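Local coordinates for polyketide synthase associated protein 5 (Mycobacterium tuberculosis, PDB 1Q9J), which probably catalyses the transfer of mycocerosic acids from mycocerosic acid synthase onto phthiocerol-type alcohols, the last step in making the dimycocerosate lipid esters, at residues Gly32-Asp37 against Leu107-Arg112; Pro212-Trp217 against Ala397-Ser402; Leu378-Val383 against Ile389-Gly394. One frame throughout, in Å; residues are numbered along the deposited sequence.

Contact 1. Residues Gly32-Asp37 against Leu107-Arg112; sequences GVIDVD and LQLILR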
loop_
_atom_site.group_PDB
_atom_site.type_symbol
_atom_site.label_atom_id
_atom_site.label_comp_id
_atom_site.label_asym_id
_atom_site.label_seq_id
_atom_site.Cartn_x
_atom_site.Cartn_y
_atom_site.Cartn_z
ATOM N N GLY A 32 10.352 5.393 -24.268
ATOM C CA GLY A 32 11.719 5.177 -24.706
ATOM C C GLY A 32 11.942 3.724 -25.073
ATOM O O GLY A 32 10.988 2.965 -25.264
ATOM N N VAL A 33 13.207 3.330 -25.159
ATOM C CA VAL A 33 13.558 1.961 -25.526
ATOM C C VAL A 33 13.839 1.036 -24.337
ATOM O O VAL A 33 14.805 1.220 -23.600
ATOM C CB VAL A 33 14.779 1.959 -26.473
ATOM C CG1 VAL A 33 15.120 0.535 -26.899
ATOM C CG2 VAL A 33 14.472 2.822 -27.688
ATOM N N ILE A 34 12.979 0.034 -24.177
ATOM C CA ILE A 34 13.093 -0.948 -23.109
ATOM C C ILE A 34 13.967 -2.115 -23.564
ATOM O O ILE A 34 13.529 -2.945 -24.349
ATOM C CB ILE A 34 11.693 -1.494 -22.711
ATOM C CG1 ILE A 34 10.938 -0.459 -21.899
ATOM C CG2 ILE A 34 11.824 -2.780 -21.924
ATOM C CD1 ILE A 34 10.538 0.742 -22.685
ATOM N N ASP A 35 15.204 -2.166 -23.081
ATOM C CA ASP A 35 16.125 -3.244 -23.445
ATOM C C ASP A 35 15.725 -4.523 -22.711
ATOM O O ASP A 35 16.398 -4.962 -21.778
ATOM C CB ASP A 35 17.561 -2.834 -23.090
ATOM C CG ASP A 35 18.561 -3.978 -23.216
ATOM O OD1 ASP A 35 19.785 -3.710 -23.145
ATOM O OD2 ASP A 35 18.143 -5.147 -23.372
ATOM N N VAL A 36 14.623 -5.119 -23.154
ATOM C CA VAL A 36 14.083 -6.338 -22.552
ATOM C C VAL A 36 15.113 -7.346 -22.010
ATOM O O VAL A 36 14.949 -7.849 -20.896
ATOM C CB VAL A 36 13.123 -7.071 -23.543
ATOM C CG1 VAL A 36 12.544 -8.330 -22.893
ATOM C CG2 VAL A 36 11.987 -6.138 -23.954
ATOM N N ASP A 37 16.157 -7.655 -22.780
ATOM C CA ASP A 37 17.167 -8.614 -22.319
ATOM C C ASP A 37 17.768 -8.211 -20.974
ATOM O O ASP A 37 17.911 -9.044 -20.070
ATOM C CB ASP A 37 18.296 -8.767 -23.353
ATOM C CG ASP A 37 17.917 -9.679 -24.520
ATOM O OD1 ASP A 37 16.932 -10.443 -24.389
ATOM O OD2 ASP A 37 18.619 -9.640 -25.562
ATOM N N LEU A 107 6.205 -10.234 -13.430
ATOM C CA LEU A 107 6.708 -8.994 -14.020
ATOM C C LEU A 107 6.197 -8.929 -15.456
ATOM O O LEU A 107 6.686 -9.636 -16.331
ATOM C CB LEU A 107 8.243 -8.939 -14.007
ATOM C CG LEU A 107 8.791 -7.638 -14.616
ATOM C CD1 LEU A 107 8.091 -6.443 -13.979
ATOM C CD2 LEU A 107 10.297 -7.539 -14.422
ATOM N N GLN A 108 5.214 -8.069 -15.696
ATOM C CA GLN A 108 4.618 -7.945 -17.022
ATOM C C GLN A 108 4.999 -6.674 -17.787
ATOM O O GLN A 108 4.620 -5.570 -17.397
ATOM C CB GLN A 108 3.099 -8.019 -16.889
ATOM C CG GLN A 108 2.362 -8.007 -18.207
ATOM C CD GLN A 108 0.887 -7.760 -18.016
ATOM O OE1 GLN A 108 0.491 -6.719 -17.484
ATOM N NE2 GLN A 108 0.059 -8.709 -18.452
ATOM N N LEU A 109 5.734 -6.844 -18.882
ATOM C CA LEU A 109 6.148 -5.722 -19.714
ATOM C C LEU A 109 5.370 -5.676 -21.028
ATOM O O LEU A 109 5.440 -6.607 -21.829
ATOM C CB LEU A 109 7.634 -5.817 -20.036
ATOM C CG LEU A 109 8.128 -4.730 -20.996
ATOM C CD1 LEU A 109 7.979 -3.371 -20.335
ATOM C CD2 LEU A 109 9.575 -4.997 -21.378
ATOM N N ILE A 110 4.642 -4.586 -21.255
ATOM C CA ILE A 110 3.856 -4.437 -22.478
ATOM C C ILE A 110 4.418 -3.325 -23.374
ATOM O O ILE A 110 4.256 -2.140 -23.081
ATOM C CB ILE A 110 2.380 -4.114 -22.158
ATOM C CG1 ILE A 110 1.856 -5.067 -21.092
ATOM C CG2 ILE A 110 1.529 -4.279 -23.405
ATOM C CD1 ILE A 110 0.423 -4.800 -20.705
ATOM N N LEU A 111 5.062 -3.721 -24.469
ATOM C CA LEU A 111 5.648 -2.782 -25.413
ATOM C C LEU A 111 4.588 -1.919 -26.090
ATOM O O LEU A 111 3.510 -2.403 -26.446
ATOM C CB LEU A 111 6.451 -3.542 -26.468
ATOM C CG LEU A 111 7.566 -4.449 -25.952
ATOM C CD1 LEU A 111 8.013 -5.359 -27.081
ATOM C CD2 LEU A 111 8.734 -3.629 -25.428
ATOM N N ARG A 112 4.905 -0.635 -26.256
ATOM C CA ARG A 112 4.000 0.323 -26.885
ATOM C C ARG A 112 4.753 1.256 -27.823
ATOM O O ARG A 112 5.859 0.947 -28.273
ATOM C CB ARG A 112 3.268 1.160 -25.829
ATOM C CG ARG A 112 2.232 0.408 -25.001
ATOM C CD ARG A 112 1.174 -0.242 -25.880
ATOM N NE ARG A 112 -0.160 -0.198 -25.279
ATOM C CZ ARG A 112 -0.510 -0.815 -24.152
ATOM N NH1 ARG A 112 0.374 -1.538 -23.483
ATOM N NH2 ARG A 112 -1.751 -0.704 -23.692
#

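Contact 2. Residues Pro212-Trp217 against Ala397-Ser402; sequences PVTRLW and AEPGKS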
loop_
_atom_site.group_PDB
_atom_site.type_symbol
_atom_site.label_atom_id
_atom_site.label_comp_id
_atom_site.label_asym_id
_atom_site.label_seq_id
_atom_site.Cartn_x
_atom_site.Cartn_y
_atom_site.Cartn_z
ATOM N N PRO A 212 -11.709 -1.861 -8.636
ATOM C CA PRO A 212 -11.902 -0.560 -9.280
ATOM C C PRO A 212 -11.123 0.519 -8.531
ATOM O O PRO A 212 -11.113 0.541 -7.296
ATOM C CB PRO A 212 -13.421 -0.365 -9.225
ATOM C CG PRO A 212 -13.860 -1.236 -8.074
ATOM C CD PRO A 212 -12.996 -2.453 -8.233
ATOM N N VAL A 213 -10.448 1.382 -9.289
ATOM C CA VAL A 213 -9.655 2.476 -8.725
ATOM C C VAL A 213 -9.894 3.798 -9.431
ATOM O O VAL A 213 -9.548 3.949 -10.609
ATOM C CB VAL A 213 -8.130 2.234 -8.828
ATOM C CG1 VAL A 213 -7.381 3.419 -8.205
ATOM C CG2 VAL A 213 -7.744 0.931 -8.147
ATOM N N THR A 214 -10.462 4.760 -8.706
ATOM C CA THR A 214 -10.709 6.094 -9.251
ATOM C C THR A 214 -9.525 6.967 -8.869
ATOM O O THR A 214 -8.955 6.810 -7.796
ATOM C CB THR A 214 -11.952 6.733 -8.658
ATOM O OG1 THR A 214 -13.098 5.939 -8.973
ATOM C CG2 THR A 214 -12.129 8.127 -9.228
ATOM N N ARG A 215 -9.174 7.909 -9.727
ATOM C CA ARG A 215 -8.039 8.742 -9.422
ATOM C C ARG A 215 -8.179 10.177 -9.940
ATOM O O ARG A 215 -8.505 10.400 -11.114
ATOM C CB ARG A 215 -6.801 8.041 -9.977
ATOM C CG ARG A 215 -5.503 8.796 -9.917
ATOM C CD ARG A 215 -4.379 7.789 -9.867
ATOM N NE ARG A 215 -3.259 8.128 -10.731
ATOM C CZ ARG A 215 -2.090 7.495 -10.711
ATOM N NH1 ARG A 215 -1.883 6.489 -9.866
ATOM N NH2 ARG A 215 -1.127 7.857 -11.547
ATOM N N LEU A 216 -7.958 11.147 -9.048
ATOM C CA LEU A 216 -8.046 12.575 -9.382
ATOM C C LEU A 216 -6.727 13.251 -9.077
ATOM O O LEU A 216 -6.121 12.973 -8.052
ATOM C CB LEU A 216 -9.130 13.256 -8.556
ATOM C CG LEU A 216 -10.541 12.766 -8.836
ATOM C CD1 LEU A 216 -11.536 13.486 -7.932
ATOM C CD2 LEU A 216 -10.855 13.016 -10.302
ATOM N N TRP A 217 -6.292 14.145 -9.958
ATOM C CA TRP A 217 -5.038 14.856 -9.754
ATOM C C TRP A 217 -5.216 16.295 -9.266
ATOM O O TRP A 217 -6.321 16.747 -8.949
ATOM C CB TRP A 217 -4.214 14.882 -11.042
ATOM C CG TRP A 217 -3.595 13.589 -11.415
ATOM C CD1 TRP A 217 -4.241 12.428 -11.700
ATOM C CD2 TRP A 217 -2.196 13.325 -11.573
ATOM N NE1 TRP A 217 -3.334 11.454 -12.025
ATOM C CE2 TRP A 217 -2.065 11.976 -11.954
ATOM C CE3 TRP A 217 -1.035 14.100 -11.425
ATOM C CZ2 TRP A 217 -0.811 11.374 -12.198
ATOM C CZ3 TRP A 217 0.215 13.501 -11.668
ATOM C CH2 TRP A 217 0.311 12.153 -12.047
ATOM N N ALA A 397 -20.320 2.483 -5.355
ATOM C CA ALA A 397 -21.166 3.262 -6.255
ATOM C C ALA A 397 -20.729 4.718 -6.228
ATOM O O ALA A 397 -20.437 5.261 -5.164
ATOM C CB ALA A 397 -22.618 3.147 -5.833
ATOM N N GLU A 398 -20.684 5.343 -7.401
ATOM C CA GLU A 398 -20.266 6.740 -7.520
ATOM C C GLU A 398 -18.836 6.890 -6.982
ATOM O O GLU A 398 -18.576 7.708 -6.097
ATOM C CB GLU A 398 -21.213 7.652 -6.722
ATOM C CG GLU A 398 -22.704 7.527 -7.067
ATOM C CD GLU A 398 -23.031 7.969 -8.489
ATOM O OE1 GLU A 398 -22.700 9.120 -8.861
ATOM O OE2 GLU A 398 -23.637 7.164 -9.232
ATOM N N PRO A 399 -17.889 6.097 -7.517
ATOM C CA PRO A 399 -16.481 6.121 -7.100
ATOM C C PRO A 399 -15.843 7.507 -7.031
ATOM O O PRO A 399 -15.180 7.847 -6.048
ATOM C CB PRO A 399 -15.806 5.223 -8.134
ATOM C CG PRO A 399 -16.875 4.227 -8.452
ATOM C CD PRO A 399 -18.087 5.119 -8.602
ATOM N N GLY A 400 -16.042 8.297 -8.081
ATOM C CA GLY A 400 -15.478 9.633 -8.129
ATOM C C GLY A 400 -16.338 10.680 -7.449
ATOM O O GLY A 400 -16.085 11.882 -7.581
ATOM N N LYS A 401 -17.354 10.230 -6.718
ATOM C CA LYS A 401 -18.254 11.139 -6.010
ATOM C C LYS A 401 -17.509 11.853 -4.887
ATOM O O LYS A 401 -17.256 13.056 -4.956
ATOM C CB LYS A 401 -19.446 10.366 -5.433
ATOM C CG LYS A 401 -20.510 11.248 -4.796
ATOM C CD LYS A 401 -21.719 10.428 -4.391
ATOM C CE LYS A 401 -22.798 11.285 -3.750
ATOM N NZ LYS A 401 -23.968 10.450 -3.344
ATOM N N SER A 402 -17.165 11.092 -3.857
ATOM C CA SER A 402 -16.439 11.610 -2.708
ATOM C C SER A 402 -15.083 12.188 -3.102
ATOM O O SER A 402 -14.657 13.206 -2.566
ATOM C CB SER A 402 -16.234 10.483 -1.706
ATOM O OG SER A 402 -15.743 9.335 -2.382
#

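Contact 3. Residues Leu378-Val383 against Ile389-Gly394; sequences LYSCAV and IIEHHG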
loop_
_atom_site.group_PDB
_atom_site.type_symbol
_atom_site.label_atom_id
_atom_site.label_comp_id
_atom_site.label_asym_id
_atom_site.label_seq_id
_atom_site.Cartn_x
_atom_site.Cartn_y
_atom_site.Cartn_z
ATOM N N LEU A 378 -11.202 1.923 0.376
ATOM C CA LEU A 378 -9.995 2.610 0.804
ATOM C C LEU A 378 -9.602 3.869 0.031
ATOM O O LEU A 378 -9.754 3.927 -1.185
ATOM C CB LEU A 378 -8.826 1.617 0.787
ATOM C CG LEU A 378 -7.412 2.164 1.036
ATOM C CD1 LEU A 378 -6.945 1.842 2.444
ATOM C CD2 LEU A 378 -6.477 1.566 0.024
ATOM N N TYR A 379 -9.099 4.877 0.749
ATOM C CA TYR A 379 -8.646 6.131 0.137
ATOM C C TYR A 379 -7.111 6.099 0.137
ATOM O O TYR A 379 -6.499 5.334 0.877
ATOM C CB TYR A 379 -9.124 7.352 0.939
ATOM C CG TYR A 379 -10.589 7.709 0.779
ATOM C CD1 TYR A 379 -11.547 7.224 1.668
ATOM C CD2 TYR A 379 -11.015 8.536 -0.266
ATOM C CE1 TYR A 379 -12.889 7.553 1.525
ATOM C CE2 TYR A 379 -12.356 8.871 -0.421
ATOM C CZ TYR A 379 -13.290 8.378 0.481
ATOM O OH TYR A 379 -14.622 8.715 0.349
ATOM N N SER A 380 -6.488 6.936 -0.680
ATOM C CA SER A 380 -5.041 6.951 -0.752
ATOM C C SER A 380 -4.551 8.219 -1.437
ATOM O O SER A 380 -5.272 8.803 -2.232
ATOM C CB SER A 380 -4.573 5.713 -1.515
ATOM O OG SER A 380 -3.525 6.026 -2.438
ATOM N N CYS A 381 -3.334 8.654 -1.137
ATOM C CA CYS A 381 -2.837 9.863 -1.775
ATOM C C CYS A 381 -1.341 9.783 -1.988
ATOM O O CYS A 381 -0.681 8.939 -1.398
ATOM C CB CYS A 381 -3.183 11.096 -0.928
ATOM S SG CYS A 381 -2.498 11.081 0.739
ATOM N N ALA A 382 -0.816 10.654 -2.843
ATOM C CA ALA A 382 0.611 10.704 -3.130
ATOM C C ALA A 382 0.912 11.921 -4.000
ATOM O O ALA A 382 0.067 12.381 -4.776
ATOM C CB ALA A 382 1.064 9.429 -3.826
ATOM N N VAL A 383 2.119 12.450 -3.862
ATOM C CA VAL A 383 2.506 13.606 -4.644
ATOM C C VAL A 383 3.463 13.179 -5.739
ATOM O O VAL A 383 4.644 12.909 -5.499
ATOM C CB VAL A 383 3.144 14.661 -3.753
ATOM C CG1 VAL A 383 3.492 15.898 -4.568
ATOM C CG2 VAL A 383 2.180 15.008 -2.636
ATOM N N ILE A 389 -2.171 13.457 -5.654
ATOM C CA ILE A 389 -3.064 12.529 -6.318
ATOM C C ILE A 389 -3.954 11.819 -5.306
ATOM O O ILE A 389 -3.469 11.108 -4.424
ATOM C CB ILE A 389 -2.278 11.467 -7.086
ATOM C CG1 ILE A 389 -1.349 12.123 -8.088
ATOM C CG2 ILE A 389 -3.232 10.534 -7.800
ATOM C CD1 ILE A 389 -0.422 11.130 -8.752
ATOM N N ILE A 390 -5.259 12.020 -5.443
ATOM C CA ILE A 390 -6.231 11.388 -4.566
ATOM C C ILE A 390 -6.709 10.117 -5.263
ATOM O O ILE A 390 -6.775 10.067 -6.493
ATOM C CB ILE A 390 -7.451 12.290 -4.342
ATOM C CG1 ILE A 390 -7.036 13.584 -3.657
ATOM C CG2 ILE A 390 -8.472 11.579 -3.489
ATOM C CD1 ILE A 390 -8.189 14.567 -3.530
ATOM N N GLU A 391 -7.050 9.105 -4.469
ATOM C CA GLU A 391 -7.532 7.836 -4.993
ATOM C C GLU A 391 -8.546 7.160 -4.086
ATOM O O GLU A 391 -8.504 7.293 -2.864
ATOM C CB GLU A 391 -6.375 6.870 -5.227
ATOM C CG GLU A 391 -5.473 7.245 -6.369
ATOM C CD GLU A 391 -4.547 6.111 -6.753
ATOM O OE1 GLU A 391 -3.691 6.302 -7.641
ATOM O OE2 GLU A 391 -4.675 5.024 -6.156
ATOM N N HIS A 392 -9.458 6.428 -4.704
ATOM C CA HIS A 392 -10.472 5.700 -3.975
ATOM C C HIS A 392 -10.453 4.324 -4.652
ATOM O O HIS A 392 -10.586 4.212 -5.878
ATOM C CB HIS A 392 -11.821 6.391 -4.134
ATOM C CG HIS A 392 -12.796 6.084 -3.037
ATOM N ND1 HIS A 392 -12.686 4.974 -2.226
ATOM C CD2 HIS A 392 -13.941 6.704 -2.672
ATOM C CE1 HIS A 392 -13.728 4.920 -1.412
ATOM N NE2 HIS A 392 -14.505 5.956 -1.663
ATOM N N HIS A 393 -10.239 3.302 -3.830
ATOM C CA HIS A 393 -10.140 1.919 -4.254
ATOM C C HIS A 393 -11.332 1.152 -3.761
ATOM O O HIS A 393 -11.890 1.489 -2.722
ATOM C CB HIS A 393 -8.900 1.270 -3.655
ATOM C CG HIS A 393 -7.618 1.875 -4.116
ATOM N ND1 HIS A 393 -6.844 1.310 -5.106
ATOM C CD2 HIS A 393 -6.968 2.994 -3.722
ATOM C CE1 HIS A 393 -5.770 2.054 -5.299
ATOM N NE2 HIS A 393 -5.822 3.083 -4.471
ATOM N N GLY A 394 -11.719 0.111 -4.494
ATOM C CA GLY A 394 -12.844 -0.698 -4.062
ATOM C C GLY A 394 -14.113 -0.590 -4.870
ATOM O O GLY A 394 -14.368 0.411 -5.540
#

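Contact 1. Residues Gly32-Asp37 against Leu107-Arg112
Leu109 carries this contact with a single methyl, CD2, which meets one branch of Ile34 and one of Val36. The CB atoms of Ile34 in the loop and Val36 at the start of the helix both face the strand, and Leu109 reaches out to meet them. CD2 of Leu109 lies 3.2 Å from CG2 of Ile34 and 3.7 Å from CG2 of Val36, so two branched side chains share one leucine methyl. The Leu109 side chain is stretched out: CG is anti to the backbone N (chi1 176°) and CD2 in turn anti to CA, which makes CD2 its far end. Against Ile34 the two side chains run past each other in opposite directions, and Ile34 meets the leucine with its short CG2 branch, not with CD1. Val36 lies at a slant to Leu109 and offers the methyl that sits beside its own backbone N. The same methyl, CG2 of Val36, is 4.4 Å from CD2 of Leu111, a looser touch at the margin. All of these contacts are apolar.

An inverse gamma turn centred on Asp35 sets the spacing. Val36 N bonds to Ile34 O at 2.7 Å, and the two hydrophobic residues flanking the turn face the strand while Asp35 points the other way. Asp35 is the N-cap of helix 36-49, its OD2 bonding Ala38 N, and its own N is held by the hydroxyl of Tyr143 in helix 129-148.

The loop thus brings the chain from strand 23-31 into helix 36-49 alongside strand 105-110, a member of the five-stranded mixed sheet. Val36 and Leu111 both rest on Val79 of the neighbouring strand 78-80, Leu109 also packs on Leu118 of strand 117-123, and, further along helix 36-49, Leu39 and Phe43 pack on Leu107.

Contact 2. Residues Pro212-Trp217 against Ala397-Ser402
Thr214 meets the N-terminal part of helix 399-412 with both branches of its side chain. Its hydroxyl OG1 comes up against the edge of the Pro399 ring, at CB, while its methyl CG2 lies 3.8 Å from CA of Gly400. With chi1 at -62° OG1 lies beside the backbone N, and CG2 is anti to that N, which splits the two branches between the proline and the glycine. The Thr214 side chain and the Pro399 ring cross at about a right angle. Gly400 brings bare backbone up to the threonine methyl.

In the next shell, Leu403 packs on both Thr214 and Leu216, and Leu216 extends the contact along the helix to Glu404 and Arg407. Thr214 is itself fixed by backbone bonding to His392 of strand 387-393, as Leu216 is to Ile390. Arg215 turns to the other face of the sheet and makes salt bridges with Glu391 of strand 387-393 and with Asp363 of strand 360-368, a member of the other mixed sheet.

Strand 213-216 is an outermost strand of its mixed sheet, and helix 399-412 packs against one face of that sheet, an alpha/beta layering consistent with the CoA-dependent acyltransferase fold.

Contact 3. Residues Leu378-Val383 against Ile389-Gly394
Tyr379 and His392 stack face to face, their ring centroids 4.0 Å apart and their planes at 27°. The overlap is offset: CZ of Tyr379 lies over the rim of the imidazole, not its centre. The tyrosine hydroxyl is engaged beyond the pair, bonding to Glu249 and Ser402.

Among the polar contacts, Leu378 O takes two donors. His393 N reaches it at 2.8 Å, nearly along the C=O axis, whereas His392 ND1 comes from above the carbonyl plane at 3.3 Å with a more bent N-H angle of 139°. That second bond, tilted from the ring plane, probably helps to orient the stacked imidazole.

Backbone bonds join strands 378-384 and 387-393 as an antiparallel beta hairpin, with Leu378-His393 and Ser380-Glu391 as hydrogen-bonded pairs and Tyr379-His392 as a non-hydrogen-bonded pair between them. Leu378 N to His393 O, at 3.2 Å, is almost straight. Glu391 N to Ser380 O is weak.

On the face opposite the stack, Leu378 lies side by side with His393, CD2 of the leucine 4.0 Å from CD2 of the imidazole. His393 has its CG anti to the carbonyl carbon (chi1 -64°), which places the ring near Glu391; NE2 of His393 bonds weakly to OE2 of Glu391 at 2.8 Å. The other carboxylate oxygen of Glu391, OE1, makes a salt bridge with Arg215 in the adjoining edge strand.

Overall arrangement
Contacts 2 and 3 form one unit, their centres about 9 Å apart. Strand 387-393 lies between strand 378-384 and strand 213-216 in the same mixed sheet, and the chain runs from it into helix 399-412, so contact 3 supplies the inner strands and contact 2 the edge strand with its helix. Contact 1 belongs to the other mixed sheet; its centre is about 30 Å from that of contact 2 and 27 Å from that of contact 3. Contact 3 is near the catalytic region: the Leu378 side chain is about 9 Å from that of His124, the probable proton acceptor, and about 12 Å from that of Asp128. Contacts 1 and 2 are remote from these residues.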